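PDB 3OKG: restriction endonuclease S subunits from Thermoanaerobacter tengcongensis, which probably recognises the target DNA sequence as the specificity subunit of a type I restriction-modification methyltransferase, working together with M subunits. Local coordinates for residues T143-A148 and N166-L171; I56-I59 and K65-S68; A81-R86 and V159-V164; Y20-P23 and R27-R30. One frame throughout, in Å; residues are numbered along the deposited sequence.

Interaction 1: T143-A148 and N166-L171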
loop_
_atom_site.group_PDB
_atom_site.type_symbol
_atom_site.label_atom_id
_atom_site.label_comp_id
_atom_site.label_asym_id
_atom_site.label_seq_id
_atom_site.Cartn_x
_atom_site.Cartn_y
_atom_site.Cartn_z
ATOM N N THR A 143 24.522 -0.112 0.063
ATOM C CA THR A 143 24.075 0.814 -0.977
ATOM C C THR A 143 24.656 2.176 -0.792
ATOM O O THR A 143 25.154 2.813 -1.723
ATOM C CB THR A 143 22.562 1.092 -0.801
ATOM O OG1 THR A 143 21.854 -0.133 -0.775
ATOM C CG2 THR A 143 22.008 2.022 -1.896
ATOM N N ASN A 144 24.542 2.650 0.443
ATOM C CA ASN A 144 24.830 4.032 0.742
ATOM C C ASN A 144 26.332 4.323 0.653
ATOM O O ASN A 144 26.759 5.491 0.635
ATOM C CB ASN A 144 24.243 4.385 2.107
ATOM C CG ASN A 144 22.682 4.484 2.088
ATOM O OD1 ASN A 144 22.030 4.443 1.025
ATOM N ND2 ASN A 144 22.092 4.614 3.279
ATOM N N GLN A 145 27.129 3.262 0.562
ATOM C CA GLN A 145 28.586 3.421 0.435
ATOM C C GLN A 145 29.061 3.502 -1.016
ATOM O O GLN A 145 30.234 3.810 -1.296
ATOM C CB GLN A 145 29.303 2.269 1.128
ATOM C CG GLN A 145 29.201 2.274 2.635
ATOM C CD GLN A 145 30.015 1.131 3.212
ATOM O OE1 GLN A 145 31.222 1.077 3.027
ATOM N NE2 GLN A 145 29.351 0.197 3.884
ATOM N N LEU A 146 28.156 3.236 -1.953
ATOM C CA LEU A 146 28.558 3.171 -3.360
ATOM C C LEU A 146 28.516 4.567 -3.975
ATOM O O LEU A 146 27.474 5.058 -4.399
ATOM C CB LEU A 146 27.656 2.194 -4.121
ATOM C CG LEU A 146 27.785 0.774 -3.557
ATOM C CD1 LEU A 146 26.735 -0.105 -4.252
ATOM C CD2 LEU A 146 29.184 0.217 -3.764
ATOM N N THR A 147 29.663 5.216 -4.017
ATOM C CA THR A 147 29.670 6.622 -4.382
ATOM C C THR A 147 29.202 6.933 -5.801
ATOM O O THR A 147 28.585 7.980 -6.023
ATOM C CB THR A 147 31.057 7.220 -4.110
ATOM O OG1 THR A 147 32.034 6.540 -4.897
ATOM C CG2 THR A 147 31.356 7.009 -2.689
ATOM N N ALA A 148 29.471 6.028 -6.747
ATOM C CA ALA A 148 29.051 6.238 -8.128
ATOM C C ALA A 148 27.524 6.266 -8.291
ATOM O O ALA A 148 27.023 6.651 -9.354
ATOM C CB ALA A 148 29.668 5.189 -9.070
ATOM N N ASN A 166 34.782 -3.165 -2.174
ATOM C CA ASN A 166 35.471 -2.226 -1.286
ATOM C C ASN A 166 34.636 -1.722 -0.123
ATOM O O ASN A 166 35.153 -1.064 0.793
ATOM C CB ASN A 166 36.018 -1.031 -2.095
ATOM C CG ASN A 166 37.258 -1.398 -2.878
ATOM O OD1 ASN A 166 37.940 -2.373 -2.549
ATOM N ND2 ASN A 166 37.567 -0.618 -3.923
ATOM N N THR A 167 33.340 -2.023 -0.137
ATOM C CA THR A 167 32.477 -1.502 0.917
ATOM C C THR A 167 32.863 -2.136 2.245
ATOM O O THR A 167 33.344 -3.264 2.270
ATOM C CB THR A 167 30.947 -1.710 0.620
ATOM O OG1 THR A 167 30.644 -3.111 0.553
ATOM C CG2 THR A 167 30.512 -0.990 -0.685
ATOM N N LEU A 168 32.656 -1.408 3.344
ATOM C CA LEU A 168 32.914 -1.936 4.682
ATOM C C LEU A 168 31.721 -2.698 5.232
ATOM O O LEU A 168 30.594 -2.247 5.083
ATOM C CB LEU A 168 33.193 -0.780 5.663
ATOM C CG LEU A 168 34.499 -0.035 5.445
ATOM C CD1 LEU A 168 34.717 1.033 6.574
ATOM C CD2 LEU A 168 35.646 -1.035 5.404
ATOM N N ILE A 169 31.981 -3.808 5.927
ATOM C CA ILE A 169 30.922 -4.611 6.522
ATOM C C ILE A 169 31.308 -5.030 7.948
ATOM O O ILE A 169 32.469 -5.270 8.215
ATOM C CB ILE A 169 30.657 -5.910 5.684
ATOM C CG1 ILE A 169 31.905 -6.797 5.603
ATOM C CG2 ILE A 169 30.114 -5.540 4.283
ATOM C CD1 ILE A 169 31.596 -8.347 5.347
ATOM N N PRO A 170 30.320 -5.119 8.851
ATOM C CA PRO A 170 30.560 -5.617 10.197
ATOM C C PRO A 170 30.599 -7.138 10.137
ATOM O O PRO A 170 29.729 -7.760 9.510
ATOM C CB PRO A 170 29.305 -5.189 10.962
ATOM C CG PRO A 170 28.270 -4.953 9.953
ATOM C CD PRO A 170 28.885 -4.985 8.583
ATOM N N LEU A 171 31.584 -7.733 10.789
ATOM C CA LEU A 171 31.766 -9.175 10.688
ATOM C C LEU A 171 31.807 -9.879 12.047
ATOM O O LEU A 171 32.851 -9.904 12.690
ATOM C CB LEU A 171 33.045 -9.449 9.916
ATOM C CG LEU A 171 33.259 -10.917 9.508
ATOM C CD1 LEU A 171 32.397 -11.238 8.324
ATOM C CD2 LEU A 171 34.721 -11.140 9.147
#
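Q145 reaches across to strand 168-171 and grips the backbone of L168 with both ends of its carboxamide. Its OE1 accepts from L168 N at 2.9 Å, with the donor tilted a little from the carbonyl plane, while NE2 gives a nearly straight bond to L168 O at 3.0 Å (173° at the hydrogen), lying in the amide plane and on a lone pair of the oxygen. The chain runs extended beyond CG (chi2 -177°), which carries the flat amide far enough out to pair with a peptide edge as a neighbouring strand would. NE2 has a second acceptor in F141 O, so its rotation is fixed from both sides. T167 packs alongside: its CG2 lies 3.6 Å from L146 CD2 and 3.9 Å from Q145 CB, while its OG1 turns to V164 O. With an alanine here, both the N-H and the C=O of L168 would probably lose these mates, and F141 O its bond. A type I turn from T143 to L146 presents the glutamine, whose carboxamide pairs with L168 on the side of strand 168-171 not used by strand 27-30, its partner in a two-stranded antiparallel sheet of the DNA specificity domain.

Interaction 2: I56-I59 and K65-S68. With SO4 (sulfate ion), chain D.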
loop_
_atom_site.group_PDB
_atom_site.type_symbol
_atom_site.label_atom_id
_atom_site.label_comp_id
_atom_site.label_asym_id
_atom_site.label_seq_id
_atom_site.Cartn_x
_atom_site.Cartn_y
_atom_site.Cartn_z
ATOM N N ILE A 56 18.943 -9.752 -14.488
ATOM C CA ILE A 56 18.261 -8.906 -13.516
ATOM C C ILE A 56 16.782 -9.255 -13.421
ATOM O O ILE A 56 16.222 -9.333 -12.328
ATOM C CB ILE A 56 18.405 -7.414 -13.868
ATOM C CG1 ILE A 56 19.877 -6.996 -13.828
ATOM C CG2 ILE A 56 17.579 -6.560 -12.917
ATOM C CD1 ILE A 56 20.586 -7.375 -12.547
ATOM N N SER A 57 16.152 -9.464 -14.573
ATOM C CA SER A 57 14.739 -9.800 -14.609
ATOM C C SER A 57 14.431 -11.091 -13.847
ATOM O O SER A 57 13.284 -11.293 -13.430
ATOM C CB SER A 57 14.226 -9.885 -16.058
ATOM O OG SER A 57 14.465 -11.178 -16.585
ATOM N N ALA A 58 15.433 -11.956 -13.651
ATOM C CA ALA A 58 15.219 -13.236 -12.959
ATOM C C ALA A 58 14.989 -13.085 -11.456
ATOM O O ALA A 58 14.575 -14.034 -10.777
ATOM C CB ALA A 58 16.408 -14.191 -13.200
ATOM N N ILE A 59 15.301 -11.903 -10.937
ATOM C CA ILE A 59 15.261 -11.662 -9.495
ATOM C C ILE A 59 13.979 -10.950 -9.050
ATOM O O ILE A 59 13.559 -9.941 -9.655
ATOM C CB ILE A 59 16.488 -10.835 -9.047
ATOM C CG1 ILE A 59 17.768 -11.647 -9.317
ATOM C CG2 ILE A 59 16.411 -10.467 -7.548
ATOM C CD1 ILE A 59 19.012 -11.082 -8.677
ATOM N N LYS A 65 15.249 -12.866 -4.297
ATOM C CA LYS A 65 15.278 -14.310 -4.608
ATOM C C LYS A 65 15.338 -14.503 -6.120
ATOM O O LYS A 65 14.714 -13.752 -6.860
ATOM C CB LYS A 65 14.057 -15.013 -4.013
ATOM C CG LYS A 65 14.022 -16.539 -4.215
ATOM C CD LYS A 65 12.679 -17.111 -3.689
ATOM C CE LYS A 65 12.678 -18.629 -3.714
ATOM N NZ LYS A 65 13.817 -19.224 -2.918
ATOM N N ILE A 66 16.124 -15.476 -6.577
ATOM C CA ILE A 66 16.149 -15.777 -8.002
ATOM C C ILE A 66 14.882 -16.615 -8.277
ATOM O O ILE A 66 14.783 -17.748 -7.822
ATOM C CB ILE A 66 17.375 -16.573 -8.367
ATOM C CG1 ILE A 66 18.656 -15.726 -8.164
ATOM C CG2 ILE A 66 17.311 -17.023 -9.849
ATOM C CD1 ILE A 66 19.886 -16.587 -8.048
ATOM N N VAL A 67 13.921 -16.047 -8.989
ATOM C CA VAL A 67 12.655 -16.760 -9.200
ATOM C C VAL A 67 12.345 -17.082 -10.652
ATOM O O VAL A 67 11.479 -17.912 -10.909
ATOM C CB VAL A 67 11.435 -15.998 -8.602
ATOM C CG1 VAL A 67 11.604 -15.800 -7.067
ATOM C CG2 VAL A 67 11.209 -14.690 -9.319
ATOM N N SER A 68 12.993 -16.413 -11.601
ATOM C CA SER A 68 12.660 -16.706 -13.007
ATOM C C SER A 68 13.867 -16.729 -13.958
ATOM O O SER A 68 13.948 -15.955 -14.908
ATOM C CB SER A 68 11.561 -15.780 -13.512
ATOM O OG SER A 68 11.918 -14.418 -13.347
HETATM S S SO4 D . 20.917 -7.689 -17.286
HETATM O O1 SO4 D . 22.157 -7.901 -18.013
HETATM O O2 SO4 D . 20.931 -8.526 -16.083
HETATM O O3 SO4 D . 20.836 -6.299 -16.847
HETATM O O4 SO4 D . 19.786 -8.037 -18.123
HETATM O O HOH W 1 12.144 -13.000 -15.944
#
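I59 and I66 both set CG1 beside the backbone N and anti to the carbonyl carbon (chi1 -63° and -66°), which brings I59 CG1 to 4.3 Å from I66 CG1 on one face of a small antiparallel sheet, where I91 and A103 also pack against them. The two residues form a non-hydrogen-bonded pair, and I59 CA makes a CA-H...O contact of 3.4 Å with K65 O. Polar binding centres on A58 O, which takes two consecutive N-H groups: V67 N at 2.8 Å, almost in line with the carbonyl bond, and S68 N at 3.0 Å, approaching from an angle of 130° at the oxygen. This pattern resembles a classic beta bulge where the hairpin pairing ends. One water joins the two hydroxyls, standing 3.0 Å from S57 OG, to which it donates, and 3.0 Å from S68 OG; S57 OG is also bonded to D55. At the start of the 3-10 turn, I56 N donates to sulfate O2 at 2.8 Å, and R80 and S115 bind the same ion. Apolar isoleucines and a doubly accepting carbonyl thus fix the hairpin's returning arm, while the sulfate, probably from the crystallisation liquor, suggests a spot that can hold an anion.

Interaction 3: A81-R86 and V159-V164. With SO4 (sulfate ion), chain H; SO4 (sulfate ion), chain F.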
loop_
_atom_site.group_PDB
_atom_site.type_symbol
_atom_site.label_atom_id
_atom_site.label_comp_id
_atom_site.label_asym_id
_atom_site.label_seq_id
_atom_site.Cartn_x
_atom_site.Cartn_y
_atom_site.Cartn_z
ATOM N N ALA A 81 26.104 -12.926 -20.725
ATOM C CA ALA A 81 26.037 -14.180 -20.011
ATOM C C ALA A 81 27.425 -14.795 -19.870
ATOM O O ALA A 81 27.804 -15.659 -20.650
ATOM C CB ALA A 81 25.042 -15.158 -20.692
ATOM N N ARG A 82 28.198 -14.353 -18.873
ATOM C CA ARG A 82 29.590 -14.793 -18.809
ATOM C C ARG A 82 30.136 -15.127 -17.422
ATOM O O ARG A 82 31.225 -15.690 -17.321
ATOM C CB ARG A 82 30.519 -13.775 -19.494
ATOM C CG ARG A 82 30.230 -13.567 -20.978
ATOM C CD ARG A 82 30.703 -14.721 -21.869
ATOM N NE ARG A 82 30.564 -14.352 -23.280
ATOM C CZ ARG A 82 29.417 -14.347 -23.959
ATOM N NH1 ARG A 82 28.273 -14.721 -23.378
ATOM N NH2 ARG A 82 29.416 -13.969 -25.232
ATOM N N LYS A 83 29.408 -14.793 -16.360
ATOM C CA LYS A 83 29.961 -15.019 -15.009
ATOM C C LYS A 83 29.425 -16.309 -14.442
ATOM O O LYS A 83 28.218 -16.493 -14.384
ATOM C CB LYS A 83 29.633 -13.846 -14.066
ATOM C CG LYS A 83 30.435 -12.583 -14.382
ATOM C CD LYS A 83 30.128 -11.437 -13.413
ATOM C CE LYS A 83 31.081 -10.252 -13.688
ATOM N NZ LYS A 83 30.850 -9.124 -12.749
ATOM N N VAL A 84 30.332 -17.193 -14.013
ATOM C CA VAL A 84 29.945 -18.499 -13.511
ATOM C C VAL A 84 29.511 -18.331 -12.066
ATOM O O VAL A 84 30.217 -17.721 -11.280
ATOM C CB VAL A 84 31.126 -19.472 -13.534
ATOM C CG1 VAL A 84 30.782 -20.739 -12.788
ATOM C CG2 VAL A 84 31.548 -19.777 -14.963
ATOM N N ILE A 85 28.326 -18.814 -11.725
ATOM C CA ILE A 85 27.914 -18.741 -10.329
ATOM C C ILE A 85 27.989 -20.101 -9.659
ATOM O O ILE A 85 27.880 -21.155 -10.310
ATOM C CB ILE A 85 26.509 -18.149 -10.162
ATOM C CG1 ILE A 85 25.479 -18.941 -10.991
ATOM C CG2 ILE A 85 26.533 -16.695 -10.601
ATOM C CD1 ILE A 85 24.028 -18.393 -10.917
ATOM N N ARG A 86 28.147 -20.067 -8.346
ATOM C CA ARG A 86 28.238 -21.290 -7.544
ATOM C C ARG A 86 27.248 -21.227 -6.392
ATOM O O ARG A 86 26.866 -20.143 -5.937
ATOM C CB ARG A 86 29.659 -21.465 -6.997
ATOM C CG ARG A 86 30.742 -21.629 -8.081
ATOM C CD ARG A 86 30.654 -23.011 -8.728
ATOM N NE ARG A 86 31.598 -23.125 -9.835
ATOM C CZ ARG A 86 31.600 -24.110 -10.729
ATOM N NH1 ARG A 86 30.700 -25.087 -10.657
ATOM N NH2 ARG A 86 32.506 -24.113 -11.701
ATOM N N VAL A 159 28.661 2.251 -11.041
ATOM C CA VAL A 159 29.221 1.381 -9.999
ATOM C C VAL A 159 29.950 0.182 -10.610
ATOM O O VAL A 159 29.473 -0.407 -11.579
ATOM C CB VAL A 159 28.110 0.857 -9.053
ATOM C CG1 VAL A 159 28.667 -0.241 -8.105
ATOM C CG2 VAL A 159 27.529 2.004 -8.260
ATOM N N THR A 160 31.097 -0.181 -10.037
ATOM C CA THR A 160 31.885 -1.319 -10.519
ATOM C C THR A 160 31.864 -2.458 -9.491
ATOM O O THR A 160 31.491 -2.238 -8.335
ATOM C CB THR A 160 33.378 -0.943 -10.711
ATOM O OG1 THR A 160 33.971 -0.656 -9.440
ATOM C CG2 THR A 160 33.549 0.247 -11.644
ATOM N N ASP A 161 32.278 -3.656 -9.903
ATOM C CA ASP A 161 32.364 -4.778 -8.959
ATOM C C ASP A 161 33.354 -4.411 -7.839
ATOM O O ASP A 161 33.116 -4.680 -6.661
ATOM C CB ASP A 161 32.866 -6.044 -9.653
ATOM C CG ASP A 161 31.866 -6.618 -10.661
ATOM O OD1 ASP A 161 30.667 -6.277 -10.612
ATOM O OD2 ASP A 161 32.293 -7.416 -11.518
ATOM N N ASN A 162 34.495 -3.819 -8.203
ATOM C CA ASN A 162 35.456 -3.407 -7.151
ATOM C C ASN A 162 34.860 -2.426 -6.130
ATOM O O ASN A 162 35.182 -2.495 -4.947
ATOM C CB ASN A 162 36.744 -2.821 -7.764
ATOM C CG ASN A 162 37.604 -3.888 -8.386
ATOM O OD1 ASN A 162 37.519 -5.059 -8.003
ATOM N ND2 ASN A 162 38.417 -3.507 -9.363
ATOM N N ASP A 163 33.996 -1.526 -6.588
ATOM C CA ASP A 163 33.330 -0.600 -5.670
ATOM C C ASP A 163 32.562 -1.416 -4.614
ATOM O O ASP A 163 32.588 -1.126 -3.418
ATOM C CB ASP A 163 32.311 0.275 -6.418
ATOM C CG ASP A 163 32.964 1.348 -7.299
ATOM O OD1 ASP A 163 34.181 1.566 -7.185
ATOM O OD2 ASP A 163 32.232 1.964 -8.103
ATOM N N VAL A 164 31.851 -2.438 -5.068
ATOM C CA VAL A 164 31.098 -3.267 -4.122
ATOM C C VAL A 164 32.047 -4.019 -3.170
ATOM O O VAL A 164 31.851 -4.026 -1.948
ATOM C CB VAL A 164 30.163 -4.237 -4.879
ATOM C CG1 VAL A 164 29.383 -5.157 -3.893
ATOM C CG2 VAL A 164 29.184 -3.442 -5.801
HETATM S S SO4 H . 35.058 -21.465 -10.274
HETATM O O1 SO4 H . 36.065 -22.325 -10.897
HETATM O O2 SO4 H . 34.426 -22.198 -9.178
HETATM O O3 SO4 H . 35.703 -20.253 -9.755
HETATM O O4 SO4 H . 34.039 -21.095 -11.260
HETATM S S SO4 F . 37.760 -0.523 -11.071
HETATM O O1 SO4 F . 37.170 -1.676 -11.752
HETATM O O2 SO4 F . 39.121 -0.855 -10.634
HETATM O O3 SO4 F . 37.741 0.617 -12.006
HETATM O O4 SO4 F . 36.960 -0.185 -9.895
#
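K83 and D161 approach each other from opposite directions, the lysine extended from strand 81-84 and the aspartate short from the first turn of helix 161-165. K83 is straight from CG outward (chi2 -178°, chi3 174°), and this reach, with the shorter one of D161, spans the 12.1 Å between K83 CA and D161 CA. Its NZ meets D161 OD2 at 2.6 Å on the syn side of the carboxylate, 19° out of the plane, in a salt bridge; OD1 stays at 3.6 Å from NZ. The ammonium also donates to F118 O and more weakly to T116 O, so a buried charge is shared between one carboxylate and main-chain carbonyls. Behind D161 the helix start is closed by a capping box: D163 N donates to T160 OG1 at 3.0 Å, and T160 N returns a bond to D163 OD2 at 3.1 Å, coming from above that carboxylate. T160 OG1 further donates to a sulfate O4, and N162 ND2 holds O2 of the same ion, on a helix end whose dipole probably helps attract it. A valine at T160 would probably leave D163 N without its cap and the sulfate without one of its two donors here, and the first turn would be likely to fray. Far from the bridge, R86 binds a second sulfate only weakly, through NE and NH2. This is an N-capped helix start tied by a single ion pair to strand 81-84 of the mixed sheet, within the DNA specificity domain.

Interaction 4: Y20-P23 and R27-R30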
loop_
_atom_site.group_PDB
_atom_site.type_symbol
_atom_site.label_atom_id
_atom_site.label_comp_id
_atom_site.label_asym_id
_atom_site.label_seq_id
_atom_site.Cartn_x
_atom_site.Cartn_y
_atom_site.Cartn_z
ATOM N N TYR A 20 30.729 2.422 12.951
ATOM C CA TYR A 20 30.014 2.480 14.219
ATOM C C TYR A 20 30.513 1.334 15.076
ATOM O O TYR A 20 31.164 0.424 14.572
ATOM C CB TYR A 20 28.483 2.446 14.060
ATOM C CG TYR A 20 27.942 1.236 13.331
ATOM C CD1 TYR A 20 27.757 0.029 13.988
ATOM C CD2 TYR A 20 27.611 1.305 11.975
ATOM C CE1 TYR A 20 27.265 -1.093 13.297
ATOM C CE2 TYR A 20 27.121 0.213 11.296
ATOM C CZ TYR A 20 26.948 -0.987 11.969
ATOM O OH TYR A 20 26.474 -2.079 11.280
ATOM N N LYS A 21 30.221 1.396 16.366
ATOM C CA LYS A 21 30.809 0.482 17.334
ATOM C C LYS A 21 30.103 -0.881 17.318
ATOM O O LYS A 21 28.888 -0.958 17.423
ATOM C CB LYS A 21 30.715 1.084 18.736
ATOM C CG LYS A 21 31.419 0.275 19.810
ATOM C CD LYS A 21 31.114 0.866 21.188
ATOM C CE LYS A 21 32.209 0.548 22.189
ATOM N NZ LYS A 21 32.759 -0.817 21.990
ATOM N N LEU A 22 30.882 -1.950 17.207
ATOM C CA LEU A 22 30.332 -3.306 17.081
ATOM C C LEU A 22 30.494 -4.022 18.400
ATOM O O LEU A 22 31.356 -3.630 19.208
ATOM C CB LEU A 22 31.119 -4.084 16.029
ATOM C CG LEU A 22 31.128 -3.471 14.635
ATOM C CD1 LEU A 22 31.952 -4.324 13.692
ATOM C CD2 LEU A 22 29.712 -3.305 14.137
ATOM N N PRO A 23 29.680 -5.060 18.631
ATOM C CA PRO A 23 29.843 -5.869 19.846
ATOM C C PRO A 23 31.238 -6.459 19.917
ATOM O O PRO A 23 31.910 -6.586 18.898
ATOM C CB PRO A 23 28.807 -6.981 19.673
ATOM C CG PRO A 23 27.726 -6.350 18.819
ATOM C CD PRO A 23 28.493 -5.478 17.847
ATOM N N ARG A 27 34.404 -7.655 13.933
ATOM C CA ARG A 27 35.394 -6.766 13.334
ATOM C C ARG A 27 34.902 -6.123 12.038
ATOM O O ARG A 27 33.998 -6.646 11.373
ATOM C CB ARG A 27 36.699 -7.537 13.062
ATOM C CG ARG A 27 36.459 -8.855 12.359
ATOM C CD ARG A 27 37.648 -9.803 12.445
ATOM N NE ARG A 27 38.655 -9.343 11.527
ATOM C CZ ARG A 27 39.001 -9.955 10.404
ATOM N NH1 ARG A 27 38.456 -11.115 10.061
ATOM N NH2 ARG A 27 39.915 -9.393 9.636
ATOM N N TRP A 28 35.506 -4.996 11.680
ATOM C CA TRP A 28 35.196 -4.318 10.416
ATOM C C TRP A 28 36.167 -4.751 9.323
ATOM O O TRP A 28 37.376 -4.699 9.528
ATOM C CB TRP A 28 35.306 -2.798 10.575
ATOM C CG TRP A 28 34.135 -2.168 11.234
ATOM C CD1 TRP A 28 34.076 -1.675 12.520
ATOM C CD2 TRP A 28 32.841 -1.955 10.660
ATOM N NE1 TRP A 28 32.827 -1.170 12.769
ATOM C CE2 TRP A 28 32.046 -1.330 11.646
ATOM C CE3 TRP A 28 32.268 -2.249 9.407
ATOM C CZ2 TRP A 28 30.709 -0.989 11.423
ATOM C CZ3 TRP A 28 30.941 -1.898 9.181
ATOM C CH2 TRP A 28 30.178 -1.259 10.188
ATOM N N VAL A 29 35.637 -5.163 8.168
ATOM C CA VAL A 29 36.461 -5.508 7.012
ATOM C C VAL A 29 35.834 -4.981 5.726
ATOM O O VAL A 29 34.651 -4.652 5.704
ATOM C CB VAL A 29 36.585 -7.028 6.871
ATOM C CG1 VAL A 29 37.230 -7.588 8.089
ATOM C CG2 VAL A 29 35.178 -7.684 6.621
ATOM N N ARG A 30 36.617 -4.899 4.648
ATOM C CA ARG A 30 36.011 -4.683 3.336
ATOM C C ARG A 30 35.373 -6.012 2.912
ATOM O O ARG A 30 35.903 -7.072 3.215
ATOM C CB ARG A 30 37.053 -4.220 2.304
ATOM C CG ARG A 30 37.566 -2.751 2.499
ATOM C CD ARG A 30 38.707 -2.403 1.510
ATOM N NE ARG A 30 39.734 -3.443 1.559
ATOM C CZ ARG A 30 40.637 -3.562 2.528
ATOM N NH1 ARG A 30 40.697 -2.676 3.518
ATOM N NH2 ARG A 30 41.499 -4.571 2.494
#
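W28 leans its indole between L22 and Y20, and each part of the side chain finds a different partner. From CB the chain leads to CG with chi1 -79°, beside the backbone N, which swings the ring system toward segment 20-23. CG and CD1 come under the methyl of L22, whose CD1 sits 3.6 Å from W28 CD1; this methyl lies over the five-membered ring, 3.5 Å from its centroid and 15° off the normal, a CH-pi contact. NE1 then donates to Y20 O at 2.9 Å, the oxygen lying close to the indole plane, although the N-H...O bond is somewhat bent. Farther along, CZ2 stands over the centre of the tyrosine ring and also meets L22 CD2 at 3.7 Å. At the far rim, CH2 approaches Y20 CE2 to 3.6 Å, completing an edge-to-face (T-shaped) pair between the Y20 ring and the six-membered ring of W28, centroids 4.9 Å apart and planes at 84°. The tyrosine hydroxyl is bonded to F408 O near the C terminus, and its ring makes a cation-pi contact with R409. Together these contacts form a T-shaped Tyr-Trp pair, flanked by L22 and P170, that folds the N-terminal loop back over strand 27-30, joining the two-stranded sheet to the chain's C-terminal end.

How the interactions relate
From the N terminus, interaction 4 comes first, closing the short turn between the N-terminal loop and strand 27-30. Interaction 2 follows in series, closing the hairpin of strands 59-60 and 65-66. Interactions 3 and 1 then cross: segment 143-148 lies between the two segments of interaction 3, and 166-171 comes after both. They touch where L146 CD2 packs on D163 O, and helix 161-165 leads into strand 168-171. That strand pairs with 27-30, so interactions 1 and 4 share one sheet. Interaction 3 ties the four-stranded sheet to this region, whereas interaction 2 touches none of the others but comes within about 5 Å (nearest atoms) of interaction 3.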